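Local coordinates for GTP-binding protein (Sulfolobus solfataricus P2, PDB 2QTH), which hydrolyses GTP as a magnesium-dependent GTPase that associates with the 50S ribosomal subunit and may act in protein synthesis or ribosome biogenesis, at residues A[105-110]-A[245-250]; A[232-237]-A[250-255]; A[13-18]-A[186-191]; A[182-187]-A[228-233]. All blocks are in the same frame, centred on the assembly; numbering follows the deposited sequence.

The four contacts run from the core of the G domain to the joints with the N-terminal and middle regions. Contact 4 is the most regular, two buried parallel strands joined by backbone hydrogen bonds. Contact 2, also buried, relies on aliphatic and aromatic packing; it takes over Asp-232 and Thr-233 from contact 4 and holds the loop that follows to helix 245-253. That helix serves contact 1 as well, where it also meets helix 101-121, through the stem of Gln-106 packed on Ala-247 and Val-250, and a bridging water. Contact 3 is only partly buried and the most polar: the P-loop, which begins where a strand of contact 4 ends, lies between GDP and the glutamate-rich start of helix 13-22.

Contact 1: A[105-110]-A[245-250]; sequences MQIELA and VDAFFV. With CD (cadmium ion), chain E.
The amide of Gln-106 and the carboxylate of Asp-246 stand nearly perpendicular, their planes 76° apart. They meet through water 1, which donates to Gln-106 OE1 at 2.7 Å and to Asp-246 OD2 at 2.8 Å, while Asp-246 CB approaches the oxygen end of the amide. Two rings pair within 245-250 itself: Phe-249 receives Phe-248 CD2 over the centre of one face, 3.8 Å above its plane, and has Val-245 CG1 at its edge. Below the amide the contact is apolar. Gln-106 turns CG beside its own backbone N and bends again at chi2 (-76°), which brings the stem against the partner helix: its CB sits 3.7 Å from Ala-247 CA, and its CG lies across Val-250 CG2 at 4.0 Å. Ile-107 CG1 adds a touch on the methyl of Ala-247. The axes of the two short segments approach to 8.5 Å, nearly antiparallel at 163°, and the backbones come nearest where Gln-106 faces Ala-247. Helix 86-97 packs on this seam, with Phe-94 reaching both Ile-107 and Ala-247, and helix 145-164 flanks Gln-106 through Leu-160; the contact thus docks the middle region against the G domain.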
loop_
_atom_site.group_PDB
_atom_site.type_symbol
_atom_site.label_atom_id
_atom_site.label_comp_id
_atom_site.label_asym_id
_atom_site.label_seq_id
_atom_site.Cartn_x
_atom_site.Cartn_y
_atom_site.Cartn_z
ATOM N N MET A 105 -0.346 -5.004 -16.281
ATOM C CA MET A 105 0.285 -6.148 -16.903
ATOM C C MET A 105 1.307 -6.832 -15.978
ATOM O O MET A 105 1.403 -8.054 -15.940
ATOM C CB MET A 105 0.985 -5.671 -18.167
ATOM C CG MET A 105 0.025 -5.379 -19.339
ATOM S SD MET A 105 1.006 -4.497 -20.627
ATOM C CE MET A 105 1.510 -6.025 -21.375
ATOM N N GLN A 106 2.126 -6.045 -15.286
ATOM C CA GLN A 106 3.045 -6.672 -14.319
ATOM C C GLN A 106 2.317 -7.415 -13.192
ATOM O O GLN A 106 2.844 -8.399 -12.657
ATOM C CB GLN A 106 3.907 -5.618 -13.628
ATOM C CG GLN A 106 5.000 -4.965 -14.559
ATOM C CD GLN A 106 6.218 -5.874 -14.823
ATOM O OE1 GLN A 106 6.312 -7.010 -14.354
ATOM N NE2 GLN A 106 7.140 -5.362 -15.613
ATOM N N ILE A 107 1.193 -6.852 -12.719
ATOM C CA ILE A 107 0.462 -7.483 -11.622
ATOM C C ILE A 107 -0.112 -8.814 -12.082
ATOM O O ILE A 107 -0.008 -9.823 -11.406
ATOM C CB ILE A 107 -0.642 -6.523 -11.072
ATOM C CG1 ILE A 107 0.032 -5.312 -10.353
ATOM C CG2 ILE A 107 -1.669 -7.332 -10.023
ATOM C CD1 ILE A 107 -0.829 -3.976 -10.326
ATOM N N GLU A 108 -0.722 -8.825 -13.252
ATOM C CA GLU A 108 -1.288 -10.015 -13.822
ATOM C C GLU A 108 -0.191 -11.127 -14.121
ATOM O O GLU A 108 -0.386 -12.324 -13.788
ATOM C CB GLU A 108 -1.995 -9.635 -15.122
ATOM C CG GLU A 108 -2.273 -10.837 -15.995
ATOM C CD GLU A 108 -3.534 -11.605 -15.733
ATOM O OE1 GLU A 108 -4.135 -11.478 -14.659
ATOM O OE2 GLU A 108 -3.942 -12.390 -16.657
ATOM N N LEU A 109 0.956 -10.664 -14.613
ATOM C CA LEU A 109 2.126 -11.524 -14.858
ATOM C C LEU A 109 2.539 -12.170 -13.565
ATOM O O LEU A 109 2.690 -13.358 -13.507
ATOM C CB LEU A 109 3.276 -10.692 -15.411
ATOM C CG LEU A 109 4.570 -11.551 -15.706
ATOM C CD1 LEU A 109 4.316 -12.737 -16.665
ATOM C CD2 LEU A 109 5.639 -10.612 -16.221
ATOM N N ALA A 110 2.769 -11.386 -12.517
ATOM C CA ALA A 110 3.008 -11.986 -11.186
ATOM C C ALA A 110 1.960 -12.970 -10.643
ATOM O O ALA A 110 2.294 -14.000 -9.945
ATOM C CB ALA A 110 3.364 -10.883 -10.105
ATOM N N VAL A 245 8.379 -7.481 -6.769
ATOM C CA VAL A 245 9.101 -6.226 -6.742
ATOM C C VAL A 245 8.876 -5.526 -8.020
ATOM O O VAL A 245 8.654 -4.364 -7.997
ATOM C CB VAL A 245 10.631 -6.493 -6.556
ATOM C CG1 VAL A 245 11.459 -5.252 -6.976
ATOM C CG2 VAL A 245 10.920 -6.898 -5.134
ATOM N N ASP A 246 8.868 -6.172 -9.199
ATOM C CA ASP A 246 8.622 -5.345 -10.380
ATOM C C ASP A 246 7.217 -4.783 -10.452
ATOM O O ASP A 246 7.029 -3.691 -10.964
ATOM C CB ASP A 246 8.795 -6.115 -11.680
ATOM C CG ASP A 246 10.279 -6.383 -11.980
ATOM O OD1 ASP A 246 11.174 -5.769 -11.314
ATOM O OD2 ASP A 246 10.467 -7.169 -12.890
ATOM N N ALA A 247 6.220 -5.593 -10.067
ATOM C CA ALA A 247 4.854 -5.044 -10.050
ATOM C C ALA A 247 4.769 -3.877 -9.053
ATOM O O ALA A 247 4.078 -2.895 -9.338
ATOM C CB ALA A 247 3.803 -6.182 -9.650
ATOM N N PHE A 248 5.491 -3.951 -7.915
ATOM C CA PHE A 248 5.465 -2.869 -6.933
ATOM C C PHE A 248 6.013 -1.554 -7.504
ATOM O O PHE A 248 5.353 -0.489 -7.504
ATOM C CB PHE A 248 6.252 -3.231 -5.650
ATOM C CG PHE A 248 6.443 -2.050 -4.728
ATOM C CD1 PHE A 248 5.328 -1.482 -4.051
ATOM C CD2 PHE A 248 7.738 -1.469 -4.548
ATOM C CE1 PHE A 248 5.452 -0.339 -3.244
ATOM C CE2 PHE A 248 7.881 -0.320 -3.725
ATOM C CZ PHE A 248 6.744 0.240 -3.071
ATOM N N PHE A 249 7.277 -1.614 -7.958
ATOM C CA PHE A 249 7.903 -0.424 -8.563
ATOM C C PHE A 249 7.157 0.141 -9.767
ATOM O O PHE A 249 7.026 1.367 -9.933
ATOM C CB PHE A 249 9.382 -0.686 -8.855
ATOM C CG PHE A 249 10.174 -0.644 -7.667
ATOM C CD1 PHE A 249 10.320 0.575 -6.963
ATOM C CD2 PHE A 249 10.758 -1.814 -7.151
ATOM C CE1 PHE A 249 11.013 0.622 -5.798
ATOM C CE2 PHE A 249 11.473 -1.733 -5.934
ATOM C CZ PHE A 249 11.589 -0.530 -5.271
ATOM N N VAL A 250 6.640 -0.710 -10.613
ATOM C CA VAL A 250 5.919 -0.123 -11.725
ATOM C C VAL A 250 4.594 0.617 -11.253
ATOM O O VAL A 250 4.232 1.725 -11.734
ATOM C CB VAL A 250 5.622 -1.217 -12.840
ATOM C CG1 VAL A 250 4.694 -0.685 -13.915
ATOM C CG2 VAL A 250 6.988 -1.632 -13.539
HETATM CD CD CD E . -5.661 -13.226 -14.842
HETATM O O HOH W 1 8.482 -8.544 -14.401
#

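Contact 2: A[232-237]-A[250-255]; sequences DTVGFI and VTLSEA. With CD (cadmium ion), chain C.
Leu-252 lies between Val-234 and Phe-236 and anchors the loop of the DxxG (G3) motif, Asp-232 to Gly-235, on helix 245-253. Its CD1 serves mainly Val-234, its CD2 the ring of Phe-236. The Leu-252 and Val-234 side chains cross at about a right angle, with CD1 of the leucine 3.9 Å from Val-234 CG1 and 3.6 Å from Val-234 O. Leu-252 CD2 comes to Phe-236 at the ring edge, near the ring plane, 4.0 Å from CD1 of that phenylalanine. Val-234 holds CG1 between its backbone N and carbonyl carbon (chi1 74°), a rotation that places this methyl against the helix, 3.8 Å from Leu-252 CA and 4.0 Å from Thr-251 CG2. The hydroxyl of that threonine is turned to its own helix and bonds to Ala-247 O. An alanine in place of Leu-252 would probably open a gap beside Val-234 and leave the Phe-236 ring edge without its aliphatic neighbour. At the start of the loop both carboxylate oxygens of Asp-232 bind a cadmium ion, OD2 more closely than OD1; His-97 and four waters are further ligands. Asp-232 to Gly-235 probably form part of the GTP site. Water 3 bridges loop and helix, accepting from Val-234 N at 3.2 Å and donating to Thr-251 O at 3.0 Å.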
loop_
_atom_site.group_PDB
_atom_site.type_symbol
_atom_site.label_atom_id
_atom_site.label_comp_id
_atom_site.label_asym_id
_atom_site.label_seq_id
_atom_site.Cartn_x
_atom_site.Cartn_y
_atom_site.Cartn_z
ATOM N N ASP A 232 -4.603 8.662 -4.342
ATOM C CA ASP A 232 -4.045 7.592 -3.526
ATOM C C ASP A 232 -3.064 6.740 -4.325
ATOM O O ASP A 232 -3.468 5.856 -5.081
ATOM C CB ASP A 232 -5.162 6.714 -2.958
ATOM C CG ASP A 232 -4.701 5.867 -1.788
ATOM O OD1 ASP A 232 -3.534 6.015 -1.369
ATOM O OD2 ASP A 232 -5.507 5.054 -1.287
ATOM N N THR A 233 -1.776 7.014 -4.153
ATOM C CA THR A 233 -0.732 6.099 -4.603
ATOM C C THR A 233 -0.510 4.978 -3.594
ATOM O O THR A 233 -0.641 5.181 -2.387
ATOM C CB THR A 233 0.600 6.836 -4.840
ATOM O OG1 THR A 233 1.361 6.855 -3.626
ATOM C CG2 THR A 233 0.345 8.264 -5.296
ATOM N N VAL A 234 -0.172 3.795 -4.097
ATOM C CA VAL A 234 0.346 2.724 -3.254
ATOM C C VAL A 234 1.434 3.236 -2.318
ATOM O O VAL A 234 2.195 4.138 -2.670
ATOM C CB VAL A 234 0.911 1.565 -4.097
ATOM C CG1 VAL A 234 2.240 1.961 -4.720
ATOM C CG2 VAL A 234 1.064 0.315 -3.245
ATOM N N GLY A 235 1.502 2.656 -1.124
ATOM C CA GLY A 235 2.513 3.039 -0.140
ATOM C C GLY A 235 3.906 2.537 -0.499
ATOM O O GLY A 235 4.019 1.634 -1.325
ATOM N N PHE A 236 4.961 3.097 0.133
ATOM C CA PHE A 236 6.196 2.368 0.298
ATOM C C PHE A 236 5.917 1.167 1.236
ATOM O O PHE A 236 5.362 1.296 2.301
ATOM C CB PHE A 236 7.254 3.241 0.930
ATOM C CG PHE A 236 7.398 4.581 0.272
ATOM C CD1 PHE A 236 7.445 4.697 -1.093
ATOM C CD2 PHE A 236 7.540 5.715 1.051
ATOM C CE1 PHE A 236 7.679 5.980 -1.718
ATOM C CE2 PHE A 236 7.736 7.008 0.482
ATOM C CZ PHE A 236 7.794 7.130 -0.922
ATOM N N ILE A 237 6.395 0.003 0.836
ATOM C CA ILE A 237 6.061 -1.209 1.563
ATOM C C ILE A 237 7.391 -1.840 2.017
ATOM O O ILE A 237 8.356 -1.852 1.262
ATOM C CB ILE A 237 5.299 -2.145 0.634
ATOM C CG1 ILE A 237 3.910 -1.542 0.292
ATOM C CG2 ILE A 237 5.076 -3.467 1.291
ATOM C CD1 ILE A 237 3.446 -2.095 -1.011
ATOM N N VAL A 250 6.640 -0.710 -10.613
ATOM C CA VAL A 250 5.919 -0.123 -11.725
ATOM C C VAL A 250 4.594 0.617 -11.253
ATOM O O VAL A 250 4.232 1.725 -11.734
ATOM C CB VAL A 250 5.622 -1.217 -12.840
ATOM C CG1 VAL A 250 4.694 -0.685 -13.915
ATOM C CG2 VAL A 250 6.988 -1.632 -13.539
ATOM N N THR A 251 3.901 0.023 -10.297
ATOM C CA THR A 251 2.718 0.669 -9.661
ATOM C C THR A 251 3.142 1.966 -8.960
ATOM O O THR A 251 2.501 2.969 -9.125
ATOM C CB THR A 251 2.044 -0.312 -8.627
ATOM O OG1 THR A 251 1.726 -1.523 -9.309
ATOM C CG2 THR A 251 0.639 0.310 -7.995
ATOM N N LEU A 252 4.203 1.936 -8.172
ATOM C CA LEU A 252 4.624 3.114 -7.456
ATOM C C LEU A 252 5.058 4.233 -8.404
ATOM O O LEU A 252 4.778 5.432 -8.154
ATOM C CB LEU A 252 5.820 2.794 -6.544
ATOM C CG LEU A 252 6.280 3.980 -5.627
ATOM C CD1 LEU A 252 5.173 4.559 -4.635
ATOM C CD2 LEU A 252 7.562 3.485 -4.930
ATOM N N SER A 253 5.797 3.846 -9.456
ATOM C CA SER A 253 6.315 4.834 -10.438
ATOM C C SER A 253 5.213 5.653 -11.097
ATOM O O SER A 253 5.488 6.734 -11.640
ATOM C CB SER A 253 7.076 4.101 -11.551
ATOM O OG SER A 253 8.294 3.574 -11.016
ATOM N N GLU A 254 3.962 5.179 -11.051
ATOM C CA GLU A 254 2.820 6.064 -11.409
ATOM C C GLU A 254 2.760 7.370 -10.578
ATOM O O GLU A 254 2.057 8.321 -10.970
ATOM C CB GLU A 254 1.466 5.399 -11.317
ATOM C CG GLU A 254 1.327 4.113 -12.202
ATOM C CD GLU A 254 -0.036 3.387 -12.066
ATOM O OE1 GLU A 254 -0.978 3.918 -11.499
ATOM O OE2 GLU A 254 -0.177 2.235 -12.562
ATOM N N ALA A 255 3.481 7.432 -9.468
ATOM C CA ALA A 255 3.459 8.657 -8.713
ATOM C C ALA A 255 4.032 9.800 -9.537
ATOM O O ALA A 255 3.803 10.946 -9.220
ATOM C CB ALA A 255 4.242 8.528 -7.454
HETATM CD CD CD C . -4.083 3.553 -0.511
HETATM O O HOH W 2 -1.544 3.616 -0.606
HETATM O O HOH W 3 0.409 3.954 -7.211
HETATM O O HOH W 4 -6.045 2.523 0.433
HETATM O O HOH W 5 -3.984 4.897 1.291
HETATM O O HOH W 6 -3.506 1.624 0.914
#

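Contact 3: A[13-18]-A[186-191]; sequences EEEAIA and GYTNSG. With GDP (guanosine-5'-diphosphate), chain H.
Ala-18 forms the tight part of this contact: its methyl lies 3.6 Å from Thr-188 CG2 and equally 3.6 Å from Asn-189 OD1, so that helix 13-22 abuts the P-loop (Walker A) directly. Thr-188 sets CG2 anti to its backbone N, where it meets Ala-18 CB and also Glu-15 OE1. The outer side is looser and wetter. Exposed Glu-14 reaches out with an extended chain and takes a weak hydrogen bond from Asn-189 ND2 to its OE2, 3.0 Å long but bent to 132°, with carboxylate and amide planes almost perpendicular. Glu-15 is linked to Thr-188 OG1 through water 7, although its stronger partner is Arg-238, which forms a salt bridge with its OE2 and also binds Thr-188 O. Beyond the helix the loop turns to the nucleotide. Asn-189 N gives O1B of GDP a fairly straight bond of 2.8 Å (162°), Gly-191 N reaches O2B, and Ser-190 OG, bonded at 2.8 Å to Tyr-187 O in the carbonyl plane, braces the turn. Asn-189 OD1 also lies 3.1 Å from C5' of GDP. An alanine at Asn-189 would probably leave Glu-14 without its amide partner, and Ala-18 and the C5' of GDP without the oxygen packed against them. The chemistry thus splits: main-chain N-H groups, with Lys-192, hold the diphosphate, while the side chains of Thr-188 and Asn-189 meet the helix of the N-terminal region.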
loop_
_atom_site.group_PDB
_atom_site.type_symbol
_atom_site.label_atom_id
_atom_site.label_comp_id
_atom_site.label_asym_id
_atom_site.label_seq_id
_atom_site.Cartn_x
_atom_site.Cartn_y
_atom_site.Cartn_z
ATOM N N GLU A 13 1.550 -8.008 13.071
ATOM C CA GLU A 13 0.144 -7.689 13.150
ATOM C C GLU A 13 -0.290 -6.267 12.739
ATOM O O GLU A 13 -1.202 -6.090 11.941
ATOM C CB GLU A 13 -0.369 -7.946 14.550
ATOM C CG GLU A 13 -1.795 -7.584 14.705
ATOM C CD GLU A 13 -2.381 -8.045 16.043
ATOM O OE1 GLU A 13 -2.040 -9.188 16.486
ATOM O OE2 GLU A 13 -3.190 -7.261 16.598
ATOM N N GLU A 14 0.299 -5.265 13.392
ATOM C CA GLU A 14 0.073 -3.851 13.050
ATOM C C GLU A 14 0.248 -3.554 11.573
ATOM O O GLU A 14 -0.591 -2.872 10.947
ATOM C CB GLU A 14 1.090 -2.952 13.778
ATOM C CG GLU A 14 0.661 -1.517 13.790
ATOM C CD GLU A 14 1.660 -0.598 14.527
ATOM O OE1 GLU A 14 2.768 -1.085 14.899
ATOM O OE2 GLU A 14 1.330 0.607 14.687
ATOM N N GLU A 15 1.380 -3.983 11.055
ATOM C CA GLU A 15 1.678 -3.835 9.642
ATOM C C GLU A 15 0.645 -4.520 8.742
ATOM O O GLU A 15 0.100 -3.882 7.817
ATOM C CB GLU A 15 3.026 -4.437 9.355
ATOM C CG GLU A 15 4.061 -3.435 9.236
ATOM C CD GLU A 15 4.111 -2.908 7.863
ATOM O OE1 GLU A 15 3.350 -3.459 7.051
ATOM O OE2 GLU A 15 4.919 -2.000 7.591
ATOM N N ALA A 16 0.406 -5.815 8.990
ATOM C CA ALA A 16 -0.571 -6.578 8.196
ATOM C C ALA A 16 -1.984 -6.011 8.276
ATOM O O ALA A 16 -2.727 -6.006 7.310
ATOM C CB ALA A 16 -0.583 -8.071 8.615
ATOM N N ILE A 17 -2.366 -5.495 9.422
ATOM C CA ILE A 17 -3.665 -4.824 9.448
ATOM C C ILE A 17 -3.763 -3.668 8.469
ATOM O O ILE A 17 -4.738 -3.514 7.711
ATOM C CB ILE A 17 -4.023 -4.318 10.844
ATOM C CG1 ILE A 17 -4.290 -5.518 11.761
ATOM C CG2 ILE A 17 -5.302 -3.452 10.755
ATOM C CD1 ILE A 17 -4.288 -5.128 13.264
ATOM N N ALA A 18 -2.756 -2.835 8.515
ATOM C CA ALA A 18 -2.722 -1.668 7.600
ATOM C C ALA A 18 -2.684 -2.117 6.096
ATOM O O ALA A 18 -3.394 -1.550 5.282
ATOM C CB ALA A 18 -1.528 -0.795 7.973
ATOM N N GLY A 186 4.160 7.614 1.041
ATOM C CA GLY A 186 4.603 7.354 2.407
ATOM C C GLY A 186 4.528 5.870 2.736
ATOM O O GLY A 186 3.802 5.119 2.046
ATOM N N TYR A 187 5.222 5.466 3.794
ATOM C CA TYR A 187 5.231 4.038 4.217
ATOM C C TYR A 187 3.907 3.598 4.756
ATOM O O TYR A 187 3.124 4.400 5.195
ATOM C CB TYR A 187 6.232 3.820 5.314
ATOM C CG TYR A 187 7.572 3.421 4.679
ATOM C CD1 TYR A 187 8.539 4.406 4.387
ATOM C CD2 TYR A 187 7.842 2.094 4.382
ATOM C CE1 TYR A 187 9.758 4.082 3.806
ATOM C CE2 TYR A 187 9.047 1.757 3.730
ATOM C CZ TYR A 187 9.982 2.740 3.513
ATOM O OH TYR A 187 11.140 2.392 2.927
ATOM N N THR A 188 3.671 2.293 4.720
ATOM C CA THR A 188 2.473 1.690 5.243
ATOM C C THR A 188 2.391 2.151 6.663
ATOM O O THR A 188 3.429 2.253 7.348
ATOM C CB THR A 188 2.666 0.103 5.282
ATOM O OG1 THR A 188 3.075 -0.298 3.976
ATOM C CG2 THR A 188 1.403 -0.696 5.802
ATOM N N ASN A 189 1.148 2.408 7.100
ATOM C CA ASN A 189 0.847 2.766 8.487
ATOM C C ASN A 189 1.347 4.183 8.873
ATOM O O ASN A 189 1.536 4.500 10.042
ATOM C CB ASN A 189 1.453 1.713 9.441
ATOM C CG ASN A 189 0.589 1.491 10.657
ATOM O OD1 ASN A 189 -0.637 1.581 10.578
ATOM N ND2 ASN A 189 1.226 1.255 11.803
ATOM N N SER A 190 1.611 5.020 7.881
ATOM C CA SER A 190 2.020 6.382 8.209
ATOM C C SER A 190 0.775 7.291 8.330
ATOM O O SER A 190 0.879 8.413 8.875
ATOM C CB SER A 190 2.988 6.920 7.161
ATOM O OG SER A 190 2.399 7.029 5.876
ATOM N N GLY A 191 -0.349 6.782 7.812
ATOM C CA GLY A 191 -1.630 7.471 7.831
ATOM C C GLY A 191 -1.955 8.109 6.505
ATOM O O GLY A 191 -2.787 9.018 6.416
HETATM P PB GDP H . -1.583 4.008 5.745
HETATM O O1B GDP H . -1.281 2.511 5.680
HETATM O O2B GDP H . -0.334 4.773 5.354
HETATM O O3B GDP H . -2.629 4.308 4.747
HETATM O O3A GDP H . -2.094 4.537 7.136
HETATM P PA GDP H . -3.724 4.795 7.534
HETATM O O1A GDP H . -4.407 6.076 7.351
HETATM O O2A GDP H . -4.541 3.624 7.018
HETATM O "O5'" GDP H . -3.409 4.816 9.114
HETATM C "C5'" GDP H . -2.542 3.845 9.702
HETATM C "C4'" GDP H . -3.134 3.543 11.076
HETATM O "O4'" GDP H . -2.783 4.660 11.901
HETATM C "C3'" GDP H . -4.651 3.474 11.112
HETATM O "O3'" GDP H . -4.964 2.752 12.305
HETATM C "C2'" GDP H . -5.060 4.912 11.318
HETATM O "O2'" GDP H . -6.264 5.015 12.075
HETATM C "C1'" GDP H . -3.922 5.486 12.162
HETATM N N9 GDP H . -3.676 6.937 11.933
HETATM C C8 GDP H . -3.659 7.658 10.776
HETATM N N7 GDP H . -3.400 9.001 10.981
HETATM C C5 GDP H . -3.262 9.135 12.343
HETATM C C6 GDP H . -2.996 10.233 13.310
HETATM O O6 GDP H . -2.839 11.370 12.891
HETATM N N1 GDP H . -2.894 9.982 14.641
HETATM C C2 GDP H . -3.071 8.753 15.130
HETATM N N2 GDP H . -2.986 8.608 16.482
HETATM N N3 GDP H . -3.325 7.659 14.315
HETATM C C4 GDP H . -3.440 7.788 12.956
HETATM O O HOH W 7 4.692 -2.341 4.452
#

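Contact 4: A[182-187]-A[228-233]; sequences IGIVGY and IMLVDT. With CD (cadmium ion), chain C.
Val-231 is joined to strand 181-186 by both its backbone groups: its N donates to Ile-182 O at 3.1 Å, and its O accepts from Ile-184 N at 3.0 Å. One step earlier Ile-182 N bonds to Met-229 O, 2.9 Å and nearly straight at 165°. Val-231 therefore sits beside Gly-183, flanked by the hydrogen-bonded Ile-182 and Ile-184, as parallel strands require, and Gly-183 CA adds a C-H...O contact to Val-231 O. Beyond the last regular pair Thr-233 brings OG1 to 2.8 Å from Ile-184 O, although its single proton may instead serve Val-234 O. Thr-233 OG1 stands between the backbone N and the carbonyl carbon (chi1 89°), a rotation that puts it beside Ile-184 O, with Val-185 CG1 alongside. A CB at Gly-183 would come 3.3 Å from Thr-233 CG2, a tight approach.

Outside this backbone shell, Ile-182 CG1 packs on Ile-228 CG2 at 3.8 Å, and Leu-230 CD2 spans Ile-182 and Ile-184 on the same face. Helix 341-355 packs on it, through Leu-351 on Ile-182 and Ile-348 on Ile-228. On its other edge strand 181-186 bonds to strand 260-266, by Gly-183 and Val-185, and so lies inside the sheet. Two adjacent parallel strands, one running into the P-loop and the other ending at the aspartate of the DxxG motif, are characteristic of P-loop GTPases.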
loop_
_atom_site.group_PDB
_atom_site.type_symbol
_atom_site.label_atom_id
_atom_site.label_comp_id
_atom_site.label_asym_id
_atom_site.label_seq_id
_atom_site.Cartn_x
_atom_site.Cartn_y
_atom_site.Cartn_z
ATOM N N ILE A 182 -2.273 15.999 -6.824
ATOM C CA ILE A 182 -1.372 15.824 -5.727
ATOM C C ILE A 182 -1.477 14.385 -5.246
ATOM O O ILE A 182 -2.499 13.963 -4.755
ATOM C CB ILE A 182 -1.732 16.658 -4.483
ATOM C CG1 ILE A 182 -1.949 18.181 -4.771
ATOM C CG2 ILE A 182 -0.629 16.490 -3.419
ATOM C CD1 ILE A 182 -0.874 18.818 -5.516
ATOM N N GLY A 183 -0.349 13.702 -5.297
ATOM C CA GLY A 183 -0.262 12.313 -4.871
ATOM C C GLY A 183 0.207 12.130 -3.463
ATOM O O GLY A 183 1.133 12.822 -3.009
ATOM N N ILE A 184 -0.407 11.167 -2.746
ATOM C CA ILE A 184 -0.087 11.003 -1.317
ATOM C C ILE A 184 0.793 9.762 -1.274
ATOM O O ILE A 184 0.309 8.630 -1.690
ATOM C CB ILE A 184 -1.374 10.741 -0.428
ATOM C CG1 ILE A 184 -2.277 11.998 -0.261
ATOM C CG2 ILE A 184 -0.961 10.391 1.004
ATOM C CD1 ILE A 184 -2.634 12.640 -1.484
ATOM N N VAL A 185 2.034 9.930 -0.744
ATOM C CA VAL A 185 2.970 8.827 -0.670
ATOM C C VAL A 185 3.433 8.698 0.763
ATOM O O VAL A 185 3.150 9.532 1.608
ATOM C CB VAL A 185 4.202 9.003 -1.670
ATOM C CG1 VAL A 185 3.689 9.085 -3.066
ATOM C CG2 VAL A 185 4.942 10.339 -1.268
ATOM N N GLY A 186 4.160 7.614 1.041
ATOM C CA GLY A 186 4.603 7.354 2.407
ATOM C C GLY A 186 4.528 5.870 2.736
ATOM O O GLY A 186 3.802 5.119 2.046
ATOM N N TYR A 187 5.222 5.466 3.794
ATOM C CA TYR A 187 5.231 4.038 4.217
ATOM C C TYR A 187 3.907 3.598 4.756
ATOM O O TYR A 187 3.124 4.400 5.195
ATOM C CB TYR A 187 6.232 3.820 5.314
ATOM C CG TYR A 187 7.572 3.421 4.679
ATOM C CD1 TYR A 187 8.539 4.406 4.387
ATOM C CD2 TYR A 187 7.842 2.094 4.382
ATOM C CE1 TYR A 187 9.758 4.082 3.806
ATOM C CE2 TYR A 187 9.047 1.757 3.730
ATOM C CZ TYR A 187 9.982 2.740 3.513
ATOM O OH TYR A 187 11.140 2.392 2.927
ATOM N N ILE A 228 -8.805 20.511 -6.906
ATOM C CA ILE A 228 -7.538 19.766 -6.763
ATOM C C ILE A 228 -7.809 18.274 -6.818
ATOM O O ILE A 228 -8.728 17.786 -6.150
ATOM C CB ILE A 228 -6.799 20.149 -5.452
ATOM C CG1 ILE A 228 -6.361 21.615 -5.495
ATOM C CG2 ILE A 228 -5.498 19.338 -5.266
ATOM C CD1 ILE A 228 -6.934 22.530 -4.349
ATOM N N MET A 229 -7.075 17.551 -7.648
ATOM C CA MET A 229 -7.288 16.063 -7.740
ATOM C C MET A 229 -6.358 15.360 -6.734
ATOM O O MET A 229 -5.114 15.455 -6.873
ATOM C CB MET A 229 -6.998 15.533 -9.141
ATOM C CG MET A 229 -7.161 13.950 -9.249
ATOM S SD MET A 229 -8.875 13.511 -8.983
ATOM C CE MET A 229 -9.760 14.190 -10.344
ATOM N N LEU A 230 -6.937 14.678 -5.751
ATOM C CA LEU A 230 -6.156 13.912 -4.787
ATOM C C LEU A 230 -6.018 12.456 -5.223
ATOM O O LEU A 230 -7.003 11.805 -5.566
ATOM C CB LEU A 230 -6.795 13.986 -3.399
ATOM C CG LEU A 230 -6.746 15.347 -2.704
ATOM C CD1 LEU A 230 -7.447 15.288 -1.355
ATOM C CD2 LEU A 230 -5.308 15.820 -2.544
ATOM N N VAL A 231 -4.787 11.954 -5.207
ATOM C CA VAL A 231 -4.491 10.635 -5.751
ATOM C C VAL A 231 -3.882 9.724 -4.689
ATOM O O VAL A 231 -2.783 9.978 -4.196
ATOM C CB VAL A 231 -3.531 10.721 -6.952
ATOM C CG1 VAL A 231 -3.145 9.327 -7.424
ATOM C CG2 VAL A 231 -4.165 11.518 -8.081
ATOM N N ASP A 232 -4.603 8.662 -4.342
ATOM C CA ASP A 232 -4.045 7.592 -3.526
ATOM C C ASP A 232 -3.064 6.740 -4.325
ATOM O O ASP A 232 -3.468 5.856 -5.081
ATOM C CB ASP A 232 -5.162 6.714 -2.958
ATOM C CG ASP A 232 -4.701 5.867 -1.788
ATOM O OD1 ASP A 232 -3.534 6.015 -1.369
ATOM O OD2 ASP A 232 -5.507 5.054 -1.287
ATOM N N THR A 233 -1.776 7.014 -4.153
ATOM C CA THR A 233 -0.732 6.099 -4.603
ATOM C C THR A 233 -0.510 4.978 -3.594
ATOM O O THR A 233 -0.641 5.181 -2.387
ATOM C CB THR A 233 0.600 6.836 -4.840
ATOM O OG1 THR A 233 1.361 6.855 -3.626
ATOM C CG2 THR A 233 0.345 8.264 -5.296
HETATM CD CD CD C . -4.083 3.553 -0.511
HETATM O O HOH W 2 -1.544 3.616 -0.606
HETATM O O HOH W 4 -6.045 2.523 0.433
HETATM O O HOH W 5 -3.984 4.897 1.291
HETATM O O HOH W 6 -3.506 1.624 0.914
#